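Local coordinates for protein succinate-semialdehyde dehydrogenase (Streptococcus pyogenes MGAS1882, PDB 4OGD) that catalyses the NADP+-dependent oxidation of succinic semialdehyde to succinate, as a member of the aldehyde dehydrogenase family, at residues Thr345-Leu350 / Asn354-Gln359; Arg278-Leu283 / Glu327-Gly332; Ala303-Ala308 / Ala312-Gln317; Asp234-Leu239 / Lys249-Ser254. One frame throughout, in Å; residues are numbered along the deposited sequence.

Contact 1 (Thr345-Leu350 / Asn354-Gln359); sequences TIIAGL and NPIYYQ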
loop_
_atom_site.group_PDB
_atom_site.type_symbol
_atom_site.label_atom_id
_atom_site.label_comp_id
_atom_site.label_asym_id
_atom_site.label_seq_id
_atom_site.Cartn_x
_atom_site.Cartn_y
_atom_site.Cartn_z
ATOM N N THR A 345 2.268 -9.016 36.262
ATOM C CA THR A 345 3.666 -9.102 36.643
ATOM C C THR A 345 4.323 -7.804 36.199
ATOM O O THR A 345 3.994 -7.286 35.134
ATOM C CB THR A 345 4.325 -10.300 35.939
ATOM O OG1 THR A 345 3.653 -11.508 36.321
ATOM C CG2 THR A 345 5.805 -10.409 36.290
ATOM N N ILE A 346 5.215 -7.255 37.020
ATOM C CA ILE A 346 5.909 -6.026 36.662
ATOM C C ILE A 346 7.404 -6.279 36.664
ATOM O O ILE A 346 7.939 -6.833 37.623
ATOM C CB ILE A 346 5.596 -4.872 37.639
ATOM C CG1 ILE A 346 4.086 -4.621 37.687
ATOM C CG2 ILE A 346 6.344 -3.595 37.225
ATOM C CD1 ILE A 346 3.644 -3.650 38.767
ATOM N N ILE A 347 8.069 -5.886 35.583
ATOM C CA ILE A 347 9.525 -5.947 35.522
ATOM C C ILE A 347 10.123 -4.568 35.277
ATOM O O ILE A 347 9.466 -3.674 34.750
ATOM C CB ILE A 347 10.015 -6.899 34.427
ATOM C CG1 ILE A 347 9.491 -6.457 33.053
ATOM C CG2 ILE A 347 9.606 -8.329 34.758
ATOM C CD1 ILE A 347 10.030 -7.275 31.883
ATOM N N ALA A 348 11.380 -4.404 35.674
ATOM C CA ALA A 348 12.102 -3.164 35.437
ATOM C C ALA A 348 13.566 -3.511 35.204
ATOM O O ALA A 348 13.918 -4.687 35.101
ATOM C CB ALA A 348 11.939 -2.216 36.621
ATOM N N GLY A 349 14.418 -2.497 35.105
ATOM C CA GLY A 349 15.837 -2.725 34.894
ATOM C C GLY A 349 16.210 -3.439 33.603
ATOM O O GLY A 349 17.193 -4.180 33.567
ATOM N N LEU A 350 15.433 -3.229 32.541
ATOM C CA LEU A 350 15.803 -3.765 31.240
ATOM C C LEU A 350 16.926 -2.925 30.634
ATOM O O LEU A 350 16.809 -1.705 30.529
ATOM C CB LEU A 350 14.597 -3.782 30.291
ATOM C CG LEU A 350 13.466 -4.760 30.637
ATOM C CD1 LEU A 350 12.182 -4.370 29.913
ATOM C CD2 LEU A 350 13.844 -6.192 30.286
ATOM N N ASN A 354 19.476 -6.903 26.959
ATOM C CA ASN A 354 18.412 -7.812 27.375
ATOM C C ASN A 354 17.413 -7.909 26.227
ATOM O O ASN A 354 16.867 -6.896 25.804
ATOM C CB ASN A 354 17.733 -7.266 28.637
ATOM C CG ASN A 354 16.792 -8.268 29.289
ATOM O OD1 ASN A 354 16.065 -8.989 28.612
ATOM N ND2 ASN A 354 16.796 -8.302 30.618
ATOM N N PRO A 355 17.181 -9.122 25.708
ATOM C CA PRO A 355 16.302 -9.281 24.542
ATOM C C PRO A 355 14.919 -8.669 24.757
ATOM O O PRO A 355 14.338 -8.119 23.818
ATOM C CB PRO A 355 16.181 -10.799 24.407
ATOM C CG PRO A 355 17.440 -11.322 25.000
ATOM C CD PRO A 355 17.764 -10.403 26.143
ATOM N N ILE A 356 14.414 -8.746 25.984
ATOM C CA ILE A 356 13.073 -8.250 26.293
ATOM C C ILE A 356 12.966 -6.707 26.193
ATOM O O ILE A 356 11.873 -6.161 26.025
ATOM C CB ILE A 356 12.576 -8.834 27.653
ATOM C CG1 ILE A 356 12.459 -10.360 27.546
ATOM C CG2 ILE A 356 11.237 -8.246 28.078
ATOM C CD1 ILE A 356 11.509 -10.837 26.432
ATOM N N TYR A 357 14.101 -6.005 26.239
ATOM C CA TYR A 357 14.117 -4.555 26.023
ATOM C C TYR A 357 13.393 -4.184 24.731
ATOM O O TYR A 357 12.752 -3.136 24.653
ATOM C CB TYR A 357 15.566 -4.046 25.955
ATOM C CG TYR A 357 15.739 -2.537 26.057
ATOM C CD1 TYR A 357 15.629 -1.720 24.935
ATOM C CD2 TYR A 357 16.049 -1.939 27.271
ATOM C CE1 TYR A 357 15.807 -0.341 25.028
ATOM C CE2 TYR A 357 16.231 -0.567 27.373
ATOM C CZ TYR A 357 16.105 0.226 26.251
ATOM O OH TYR A 357 16.293 1.593 26.382
ATOM N N TYR A 358 13.473 -5.064 23.734
ATOM C CA TYR A 358 12.948 -4.775 22.402
ATOM C C TYR A 358 11.820 -5.705 21.951
ATOM O O TYR A 358 11.393 -5.630 20.800
ATOM C CB TYR A 358 14.078 -4.833 21.361
ATOM C CG TYR A 358 15.134 -3.767 21.543
ATOM C CD1 TYR A 358 14.874 -2.444 21.205
ATOM C CD2 TYR A 358 16.392 -4.083 22.045
ATOM C CE1 TYR A 358 15.840 -1.464 21.371
ATOM C CE2 TYR A 358 17.359 -3.111 22.213
ATOM C CZ TYR A 358 17.080 -1.808 21.867
ATOM O OH TYR A 358 18.039 -0.838 22.037
ATOM N N GLN A 359 11.334 -6.573 22.838
ATOM C CA GLN A 359 10.306 -7.554 22.460
ATOM C C GLN A 359 8.929 -7.189 22.975
ATOM O O GLN A 359 8.791 -6.723 24.102
ATOM C CB GLN A 359 10.652 -8.939 23.012
ATOM C CG GLN A 359 11.806 -9.624 22.325
ATOM C CD GLN A 359 11.921 -11.090 22.706
ATOM O OE1 GLN A 359 10.942 -11.727 23.122
ATOM N NE2 GLN A 359 13.122 -11.636 22.566
HETATM O O HOH W 1 18.350 -6.182 31.932
#

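Contact 2 (Arg278-Leu283 / Glu327-Gly332); sequences RFKELL and ELVYGG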
loop_
_atom_site.group_PDB
_atom_site.type_symbol
_atom_site.label_atom_id
_atom_site.label_comp_id
_atom_site.label_asym_id
_atom_site.label_seq_id
_atom_site.Cartn_x
_atom_site.Cartn_y
_atom_site.Cartn_z
ATOM N N ARG A 278 8.016 6.276 42.819
ATOM C CA ARG A 278 6.596 6.576 42.942
ATOM C C ARG A 278 5.771 5.784 41.931
ATOM O O ARG A 278 4.723 5.231 42.268
ATOM C CB ARG A 278 6.362 8.077 42.769
ATOM C CG ARG A 278 4.924 8.512 42.944
ATOM C CD ARG A 278 4.774 9.971 42.599
ATOM N NE ARG A 278 3.420 10.445 42.835
ATOM C CZ ARG A 278 3.020 11.686 42.599
ATOM N NH1 ARG A 278 3.874 12.577 42.114
ATOM N NH2 ARG A 278 1.768 12.031 42.841
ATOM N N PHE A 279 6.252 5.699 40.693
ATOM C CA PHE A 279 5.524 4.926 39.696
ATOM C C PHE A 279 5.584 3.414 39.936
ATOM O O PHE A 279 4.604 2.706 39.688
ATOM C CB PHE A 279 5.982 5.261 38.275
ATOM C CG PHE A 279 5.118 4.640 37.225
ATOM C CD1 PHE A 279 3.865 5.168 36.953
ATOM C CD2 PHE A 279 5.535 3.505 36.541
ATOM C CE1 PHE A 279 3.047 4.585 36.006
ATOM C CE2 PHE A 279 4.717 2.917 35.590
ATOM C CZ PHE A 279 3.474 3.464 35.323
ATOM N N LYS A 280 6.725 2.910 40.404
ATOM C CA LYS A 280 6.831 1.492 40.740
ATOM C C LYS A 280 5.756 1.147 41.750
ATOM O O LYS A 280 5.039 0.156 41.605
ATOM C CB LYS A 280 8.197 1.144 41.339
ATOM C CG LYS A 280 9.331 1.014 40.335
ATOM C CD LYS A 280 10.450 0.128 40.885
ATOM C CE LYS A 280 10.859 0.555 42.290
ATOM N NZ LYS A 280 12.093 -0.144 42.751
ATOM N N GLU A 281 5.631 1.990 42.767
ATOM C CA GLU A 281 4.624 1.761 43.800
ATOM C C GLU A 281 3.192 1.887 43.288
ATOM O O GLU A 281 2.314 1.105 43.671
ATOM C CB GLU A 281 4.858 2.703 44.976
ATOM C CG GLU A 281 5.925 2.186 45.909
ATOM C CD GLU A 281 5.716 0.716 46.228
ATOM O OE1 GLU A 281 6.639 -0.088 45.967
ATOM O OE2 GLU A 281 4.621 0.364 46.726
ATOM N N LEU A 282 2.957 2.870 42.426
ATOM C CA LEU A 282 1.626 3.082 41.875
ATOM C C LEU A 282 1.198 1.923 40.980
ATOM O O LEU A 282 0.080 1.415 41.108
ATOM C CB LEU A 282 1.561 4.399 41.102
ATOM C CG LEU A 282 0.199 4.724 40.492
ATOM C CD1 LEU A 282 -0.843 4.836 41.591
ATOM C CD2 LEU A 282 0.265 6.011 39.702
ATOM N N LEU A 283 2.078 1.501 40.072
ATOM C CA LEU A 283 1.735 0.409 39.161
ATOM C C LEU A 283 1.536 -0.902 39.934
ATOM O O LEU A 283 0.656 -1.707 39.610
ATOM C CB LEU A 283 2.799 0.251 38.065
ATOM C CG LEU A 283 2.400 -0.669 36.903
ATOM C CD1 LEU A 283 1.277 -0.040 36.092
ATOM C CD2 LEU A 283 3.590 -0.976 35.999
ATOM N N GLU A 327 14.753 -6.783 36.774
ATOM C CA GLU A 327 14.274 -6.880 38.147
ATOM C C GLU A 327 12.805 -7.281 38.189
ATOM O O GLU A 327 11.976 -6.681 37.500
ATOM C CB GLU A 327 14.464 -5.547 38.883
ATOM C CG GLU A 327 13.875 -5.553 40.292
ATOM C CD GLU A 327 13.954 -4.205 40.985
ATOM O OE1 GLU A 327 14.340 -3.205 40.337
ATOM O OE2 GLU A 327 13.628 -4.145 42.190
ATOM N N LEU A 328 12.483 -8.296 38.993
ATOM C CA LEU A 328 11.087 -8.648 39.239
ATOM C C LEU A 328 10.527 -7.725 40.308
ATOM O O LEU A 328 10.861 -7.842 41.491
ATOM C CB LEU A 328 10.932 -10.115 39.651
ATOM C CG LEU A 328 9.481 -10.594 39.820
ATOM C CD1 LEU A 328 8.701 -10.478 38.516
ATOM C CD2 LEU A 328 9.427 -12.025 40.326
ATOM N N VAL A 329 9.686 -6.792 39.880
ATOM C CA VAL A 329 9.122 -5.784 40.768
ATOM C C VAL A 329 7.888 -6.310 41.493
ATOM O O VAL A 329 7.701 -6.073 42.690
ATOM C CB VAL A 329 8.768 -4.504 39.983
ATOM C CG1 VAL A 329 7.954 -3.543 40.831
ATOM C CG2 VAL A 329 10.035 -3.827 39.459
ATOM N N TYR A 330 7.047 -7.032 40.762
ATOM C CA TYR A 330 5.810 -7.558 41.331
ATOM C C TYR A 330 5.325 -8.779 40.569
ATOM O O TYR A 330 5.488 -8.862 39.354
ATOM C CB TYR A 330 4.710 -6.489 41.329
ATOM C CG TYR A 330 3.361 -7.056 41.714
ATOM C CD1 TYR A 330 3.049 -7.297 43.045
ATOM C CD2 TYR A 330 2.413 -7.380 40.745
ATOM C CE1 TYR A 330 1.836 -7.827 43.403
ATOM C CE2 TYR A 330 1.197 -7.917 41.094
ATOM C CZ TYR A 330 0.913 -8.134 42.424
ATOM O OH TYR A 330 -0.301 -8.664 42.781
ATOM N N GLY A 331 4.727 -9.727 41.286
ATOM C CA GLY A 331 4.059 -10.847 40.655
ATOM C C GLY A 331 5.004 -11.935 40.197
ATOM O O GLY A 331 5.958 -12.289 40.897
ATOM N N GLY A 332 4.727 -12.482 39.019
ATOM C CA GLY A 332 5.561 -13.525 38.454
ATOM C C GLY A 332 5.369 -14.880 39.108
ATOM O O GLY A 332 6.132 -15.808 38.853
HETATM O O HOH W 2 13.995 -0.748 40.922
#

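Contact 3 (Ala303-Ala308 / Ala312-Gln317); sequences APLSSA and ADVLDQ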
loop_
_atom_site.group_PDB
_atom_site.type_symbol
_atom_site.label_atom_id
_atom_site.label_comp_id
_atom_site.label_asym_id
_atom_site.label_seq_id
_atom_site.Cartn_x
_atom_site.Cartn_y
_atom_site.Cartn_z
ATOM N N ALA A 303 -8.812 -11.840 32.669
ATOM C CA ALA A 303 -9.137 -13.051 31.925
ATOM C C ALA A 303 -7.929 -13.980 31.820
ATOM O O ALA A 303 -6.789 -13.541 31.989
ATOM C CB ALA A 303 -9.640 -12.674 30.518
ATOM N N PRO A 304 -8.175 -15.276 31.562
ATOM C CA PRO A 304 -7.056 -16.152 31.207
ATOM C C PRO A 304 -6.563 -15.761 29.821
ATOM O O PRO A 304 -7.334 -15.165 29.059
ATOM C CB PRO A 304 -7.706 -17.534 31.144
ATOM C CG PRO A 304 -9.137 -17.250 30.754
ATOM C CD PRO A 304 -9.481 -15.957 31.442
ATOM N N LEU A 305 -5.318 -16.088 29.489
ATOM C CA LEU A 305 -4.827 -15.850 28.134
ATOM C C LEU A 305 -5.514 -16.794 27.150
ATOM O O LEU A 305 -6.175 -17.756 27.554
ATOM C CB LEU A 305 -3.304 -15.982 28.061
ATOM C CG LEU A 305 -2.482 -15.081 28.986
ATOM C CD1 LEU A 305 -1.010 -15.083 28.567
ATOM C CD2 LEU A 305 -3.023 -13.667 29.018
ATOM N N SER A 306 -5.340 -16.539 25.857
ATOM C CA SER A 306 -6.157 -17.187 24.830
ATOM C C SER A 306 -5.821 -18.643 24.506
ATOM O O SER A 306 -6.632 -19.335 23.883
ATOM C CB SER A 306 -6.118 -16.368 23.540
ATOM O OG SER A 306 -4.809 -16.371 23.005
ATOM N N SER A 307 -4.639 -19.112 24.904
ATOM C CA SER A 307 -4.262 -20.503 24.652
ATOM C C SER A 307 -3.165 -20.945 25.609
ATOM O O SER A 307 -2.543 -20.122 26.270
ATOM C CB SER A 307 -3.792 -20.692 23.204
ATOM O OG SER A 307 -2.521 -20.086 22.990
ATOM N N ALA A 308 -2.919 -22.248 25.674
ATOM C CA ALA A 308 -1.837 -22.755 26.509
ATOM C C ALA A 308 -0.496 -22.247 25.993
ATOM O O ALA A 308 0.385 -21.900 26.784
ATOM C CB ALA A 308 -1.857 -24.272 26.536
ATOM N N ALA A 312 2.435 -20.090 27.871
ATOM C CA ALA A 312 3.817 -20.562 27.895
ATOM C C ALA A 312 4.774 -19.507 27.356
ATOM O O ALA A 312 5.818 -19.231 27.960
ATOM C CB ALA A 312 3.958 -21.858 27.117
ATOM N N ASP A 313 4.409 -18.914 26.222
ATOM C CA ASP A 313 5.240 -17.885 25.600
ATOM C C ASP A 313 5.446 -16.672 26.505
ATOM O O ASP A 313 6.563 -16.154 26.617
ATOM C CB ASP A 313 4.640 -17.451 24.258
ATOM C CG ASP A 313 4.699 -18.542 23.208
ATOM O OD1 ASP A 313 5.423 -19.543 23.408
ATOM O OD2 ASP A 313 4.026 -18.387 22.167
ATOM N N VAL A 314 4.374 -16.217 27.152
ATOM C CA VAL A 314 4.476 -15.085 28.067
ATOM C C VAL A 314 5.347 -15.421 29.281
ATOM O O VAL A 314 6.192 -14.627 29.679
ATOM C CB VAL A 314 3.093 -14.564 28.518
ATOM C CG1 VAL A 314 3.239 -13.587 29.679
ATOM C CG2 VAL A 314 2.382 -13.878 27.358
ATOM N N LEU A 315 5.157 -16.608 29.849
ATOM C CA LEU A 315 5.967 -17.023 30.993
ATOM C C LEU A 315 7.438 -17.123 30.605
ATOM O O LEU A 315 8.314 -16.710 31.370
ATOM C CB LEU A 315 5.474 -18.350 31.570
ATOM C CG LEU A 315 4.107 -18.307 32.253
ATOM C CD1 LEU A 315 3.673 -19.710 32.670
ATOM C CD2 LEU A 315 4.094 -17.363 33.436
ATOM N N ASP A 316 7.705 -17.654 29.413
ATOM C CA ASP A 316 9.078 -17.742 28.917
ATOM C C ASP A 316 9.706 -16.363 28.720
ATOM O O ASP A 316 10.902 -16.190 28.950
ATOM C CB ASP A 316 9.154 -18.531 27.607
ATOM C CG ASP A 316 8.912 -20.014 27.800
ATOM O OD1 ASP A 316 8.930 -20.477 28.957
ATOM O OD2 ASP A 316 8.709 -20.715 26.790
ATOM N N GLN A 317 8.910 -15.382 28.293
ATOM C CA GLN A 317 9.449 -14.035 28.114
ATOM C C GLN A 317 9.810 -13.372 29.432
ATOM O O GLN A 317 10.823 -12.666 29.519
ATOM C CB GLN A 317 8.474 -13.147 27.344
ATOM C CG GLN A 317 8.439 -13.434 25.862
ATOM C CD GLN A 317 7.439 -12.553 25.143
ATOM O OE1 GLN A 317 6.257 -12.532 25.490
ATOM N NE2 GLN A 317 7.908 -11.809 24.150
#

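Contact 4 (Asp234-Leu239 / Lys249-Ser254); sequences DAFIIL and KVLYFS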
loop_
_atom_site.group_PDB
_atom_site.type_symbol
_atom_site.label_atom_id
_atom_site.label_comp_id
_atom_site.label_asym_id
_atom_site.label_seq_id
_atom_site.Cartn_x
_atom_site.Cartn_y
_atom_site.Cartn_z
ATOM N N ASP A 234 4.161 -0.225 22.646
ATOM C CA ASP A 234 3.856 1.194 22.776
ATOM C C ASP A 234 4.471 1.821 24.013
ATOM O O ASP A 234 4.403 1.260 25.109
ATOM C CB ASP A 234 2.342 1.422 22.809
ATOM C CG ASP A 234 1.657 1.090 21.491
ATOM O OD1 ASP A 234 2.338 0.796 20.480
ATOM O OD2 ASP A 234 0.413 1.158 21.469
ATOM N N ALA A 235 5.058 2.996 23.832
ATOM C CA ALA A 235 5.596 3.751 24.960
ATOM C C ALA A 235 4.518 4.657 25.566
ATOM O O ALA A 235 3.894 5.460 24.860
ATOM C CB ALA A 235 6.790 4.565 24.521
ATOM N N PHE A 236 4.320 4.517 26.877
ATOM C CA PHE A 236 3.408 5.336 27.663
ATOM C C PHE A 236 4.350 6.244 28.452
ATOM O O PHE A 236 4.997 5.797 29.401
ATOM C CB PHE A 236 2.594 4.391 28.570
ATOM C CG PHE A 236 1.516 5.055 29.415
ATOM C CD1 PHE A 236 1.840 5.935 30.439
ATOM C CD2 PHE A 236 0.176 4.709 29.240
ATOM C CE1 PHE A 236 0.846 6.504 31.242
ATOM C CE2 PHE A 236 -0.826 5.265 30.033
ATOM C CZ PHE A 236 -0.497 6.161 31.036
ATOM N N ILE A 237 4.456 7.503 28.022
ATOM C CA ILE A 237 5.491 8.417 28.514
ATOM C C ILE A 237 4.913 9.401 29.526
ATOM O O ILE A 237 4.012 10.184 29.208
ATOM C CB ILE A 237 6.118 9.211 27.361
ATOM C CG1 ILE A 237 6.551 8.276 26.226
ATOM C CG2 ILE A 237 7.302 10.034 27.867
ATOM C CD1 ILE A 237 7.081 9.011 24.998
ATOM N N ILE A 238 5.430 9.347 30.748
ATOM C CA ILE A 238 4.952 10.199 31.829
ATOM C C ILE A 238 5.846 11.432 31.945
ATOM O O ILE A 238 6.976 11.343 32.430
ATOM C CB ILE A 238 4.928 9.419 33.153
ATOM C CG1 ILE A 238 4.081 8.154 32.999
ATOM C CG2 ILE A 238 4.392 10.284 34.292
ATOM C CD1 ILE A 238 4.104 7.272 34.212
ATOM N N LEU A 239 5.350 12.574 31.477
ATOM C CA LEU A 239 6.145 13.803 31.478
ATOM C C LEU A 239 6.222 14.436 32.860
ATOM O O LEU A 239 5.523 14.025 33.799
ATOM C CB LEU A 239 5.600 14.814 30.461
ATOM C CG LEU A 239 5.540 14.318 29.016
ATOM C CD1 LEU A 239 5.215 15.453 28.063
ATOM C CD2 LEU A 239 6.857 13.672 28.639
ATOM N N LYS A 249 -5.965 6.500 37.350
ATOM C CA LYS A 249 -7.269 6.051 36.885
ATOM C C LYS A 249 -7.239 5.302 35.556
ATOM O O LYS A 249 -8.175 4.566 35.244
ATOM C CB LYS A 249 -8.230 7.238 36.827
ATOM C CG LYS A 249 -8.484 7.820 38.214
ATOM C CD LYS A 249 -9.386 9.034 38.205
ATOM C CE LYS A 249 -9.780 9.381 39.640
ATOM N NZ LYS A 249 -10.687 10.556 39.721
ATOM N N VAL A 250 -6.171 5.471 34.779
ATOM C CA VAL A 250 -6.109 4.810 33.476
ATOM C C VAL A 250 -5.168 3.610 33.433
ATOM O O VAL A 250 -5.161 2.863 32.451
ATOM C CB VAL A 250 -5.732 5.786 32.333
ATOM C CG1 VAL A 250 -6.562 7.060 32.416
ATOM C CG2 VAL A 250 -4.240 6.102 32.350
ATOM N N LEU A 251 -4.389 3.402 34.492
ATOM C CA LEU A 251 -3.319 2.401 34.431
ATOM C C LEU A 251 -3.795 0.957 34.248
ATOM O O LEU A 251 -3.203 0.215 33.461
ATOM C CB LEU A 251 -2.371 2.505 35.634
ATOM C CG LEU A 251 -1.391 3.679 35.678
ATOM C CD1 LEU A 251 -0.573 3.600 36.954
ATOM C CD2 LEU A 251 -0.457 3.716 34.467
ATOM N N TYR A 252 -4.845 0.554 34.969
ATOM C CA TYR A 252 -5.322 -0.824 34.880
ATOM C C TYR A 252 -5.740 -1.139 33.446
ATOM O O TYR A 252 -5.285 -2.118 32.856
ATOM C CB TYR A 252 -6.492 -1.072 35.841
ATOM C CG TYR A 252 -6.768 -2.544 36.049
ATOM C CD1 TYR A 252 -6.250 -3.215 37.146
ATOM C CD2 TYR A 252 -7.525 -3.266 35.134
ATOM C CE1 TYR A 252 -6.489 -4.568 37.338
ATOM C CE2 TYR A 252 -7.763 -4.616 35.309
ATOM C CZ TYR A 252 -7.246 -5.260 36.414
ATOM O OH TYR A 252 -7.487 -6.603 36.589
ATOM N N PHE A 253 -6.592 -0.291 32.885
ATOM C CA PHE A 253 -6.994 -0.451 31.493
ATOM C C PHE A 253 -5.785 -0.475 30.565
ATOM O O PHE A 253 -5.693 -1.320 29.668
ATOM C CB PHE A 253 -7.929 0.677 31.058
ATOM C CG PHE A 253 -8.087 0.782 29.568
ATOM C CD1 PHE A 253 -8.964 -0.053 28.892
ATOM C CD2 PHE A 253 -7.339 1.696 28.837
ATOM C CE1 PHE A 253 -9.097 0.025 27.513
ATOM C CE2 PHE A 253 -7.463 1.775 27.461
ATOM C CZ PHE A 253 -8.340 0.946 26.799
ATOM N N SER A 254 -4.858 0.449 30.783
ATOM C CA SER A 254 -3.774 0.642 29.818
ATOM C C SER A 254 -2.907 -0.578 29.585
ATOM O O SER A 254 -2.426 -0.772 28.469
ATOM C CB SER A 254 -2.912 1.849 30.191
ATOM O OG SER A 254 -3.677 3.036 30.055
#

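Contact 1 (Thr345-Leu350 / Asn354-Gln359)
An Asx turn at N354, lying against L350, opens the short 3-10 segment on the way from strand 345-348 to the E-I-F-G-P motif that contains I361 and P364, a sequence signature of aldehyde dehydrogenases. The turn is defined by I356 N donating to N354 OD1 at 3.1 Å, with the donor nitrogen 24° out of the amide's carbonyl plane. L350 makes the largest single share of the contact. Its CG points away from its own carbonyl carbon (chi1 -68°), which brings CD2 over one face of the N354 amide, 3.6 Å from N354 ND2. L350 CD2 also rests 3.9 Å from I356 CB. Deeper in, I347 CD1 meets I356 CG2 at 4.1 Å, the two side chains crossing at about a right angle. Y357 offers its ring edge: L350 O lies near the ring plane, 3.4 Å from Y357 CD2. Y357 also pairs edge-to-face with Y369 of strand 365-371. N354 ND2 donates to A321 O and to a water, at 2.9 Å, that in turn donates to G349 O. The amide is thus used at both ends, its rotation fixed, and the segments cohere through van der Waals contact and one water bridge.

Contact 2 (Arg278-Leu283 / Glu327-Gly332)
K280 of helix 276-288 reaches V329 and E327 of strand 327-330, the outermost strand, within this chain, of the seven-stranded sheet in the catalytic domain, so the contact packs a helix of an alpha/beta layer onto the sheet margin. The strand carries a classic beta bulge, V329 and Y330 both facing I346 of the adjoining strand 345-348.

The apolar part is slight. K280 and V329 have the nearest CA atoms, 7.6 Å apart, and the aliphatic run of the lysine passes alongside the valine, K280 CD lying 4.2 Å from V329 CG2. Beyond that point a bend in the lysine chain (chi3 -50°) directs the ammonium group toward the acid of the strand. T284, one turn along the same helix, also touches V329, and Y330 continues the packing onto F287.

The electrostatic part is indirect. E327 is nearly fully extended, yet K280 NZ and E327 OE2 remain 4.3 Å apart, which is too long for a salt bridge; the opposite charges probably still attract weakly at this surface position. A water joins the groups instead, donating to E327 OE1, the other carboxylate oxygen, and accepting from K280 NZ at 2.7 Å.

Contact 3 (Ala303-Ala308 / Ala312-Gln317)
The backbone bond from A312 N to A308 O, 2.9 Å long with an N-H...O angle of 166°, closes the first turn of helix 308-323, its donor tilted 19° from the carbonyl plane. Ahead of it, residues 303-307 run irregularly up to the N-cap, S307, whose OG accepts from A310 N and so occupies one of the backbone N-H groups that the start of a helix leaves without an intrahelical acceptor.

Two residues past A312, at V314, the incoming chain folds back on the helix through L305. L305 CA is 9.3 Å from V314 CA, and the leucine spans the interval: with CG turned away from the carbonyl carbon (chi1 -57°), L305 CD1 comes to 3.8 Å from V314 CG2 and 4.1 Å from V314 CB. The branch of V314 used here is the one beside its own backbone N, and the two side chains meet at a slant. Both residues are buried, and the pair lays the loop before the helix against its first turns.

Around this helix start, the backbones of L305 and H340 are hydrogen-bonded, and Q261 OE1 accepts from S306 N; Q261 belongs to the G-Q-x-C sequence that carries the nucleophilic cysteine in aldehyde dehydrogenases. Further along the helix, Q317 NE2 donates to the backbone oxygen of E360, linking helix 308-323 to the loop that precedes strand 365-371.

Contact 4 (Asp234-Leu239 / Lys249-Ser254)
Strand 235-238 and helix segment 249-254 run nearly antiparallel, their N-to-C directions 167° apart and their axes 12.3 Å apart at closest approach, as expected for the first strand and helix of a beta-alpha-beta crossover. F236 and S254 have the nearest CA atoms, at 8.8 Å, and the phenylalanine ring bridges the layers. F236 CB already points to the helix, and CG, opposite the backbone N (chi1 -176°), carries the ring on to V250 and S254. V250 CG2 meets the ring at its edge, in the ring plane, 4.0 Å from F236 CZ. L251 CD2 approaches F236 CZ obliquely, at 4.2 Å. One turn after V250, S254 OG lies 3.6 Å from F236 CE2, but this is contact only: the hydroxyl donates to V250 O at 2.8 Å, from a position 50° out of the carbonyl plane. Since S254 N also donates to V250 O, that oxygen is gripped twice, and the buried hydroxyl is satisfied within its own helix while lying against the ring of F236.

The unit closes with strand 268-272, where F269 meets F236 edge-to-face. V250 reaches F393 of strand 391-393, and L251 continues onto F279 and L282 of helix 276-288, placing the F236 ring between the sheet and the helices that cover it.

Contacts 1, 2 and 4 share one seven-stranded sheet. Contacts 1 and 2, with centres 13 Å apart, are joined directly by antiparallel pairing of strands 345-348 and 327-330: A348 O and E327 N are 2.8 Å apart. Contact 2 meets contact 4, 14 Å away between centres, through apolar packing, F279 CE1 lying 3.4 Å from I238 CD1. Contact 3, nested in the chain loop that contact 2 closes, reaches contact 1 instead, with Q317 NE2 3.2 Å from Q359 OE1. Both partners border E360, the glutamate that in related aldehyde dehydrogenases holds the nicotinamide ribose, so contacts 1 and 3 are probably close to the cofactor site.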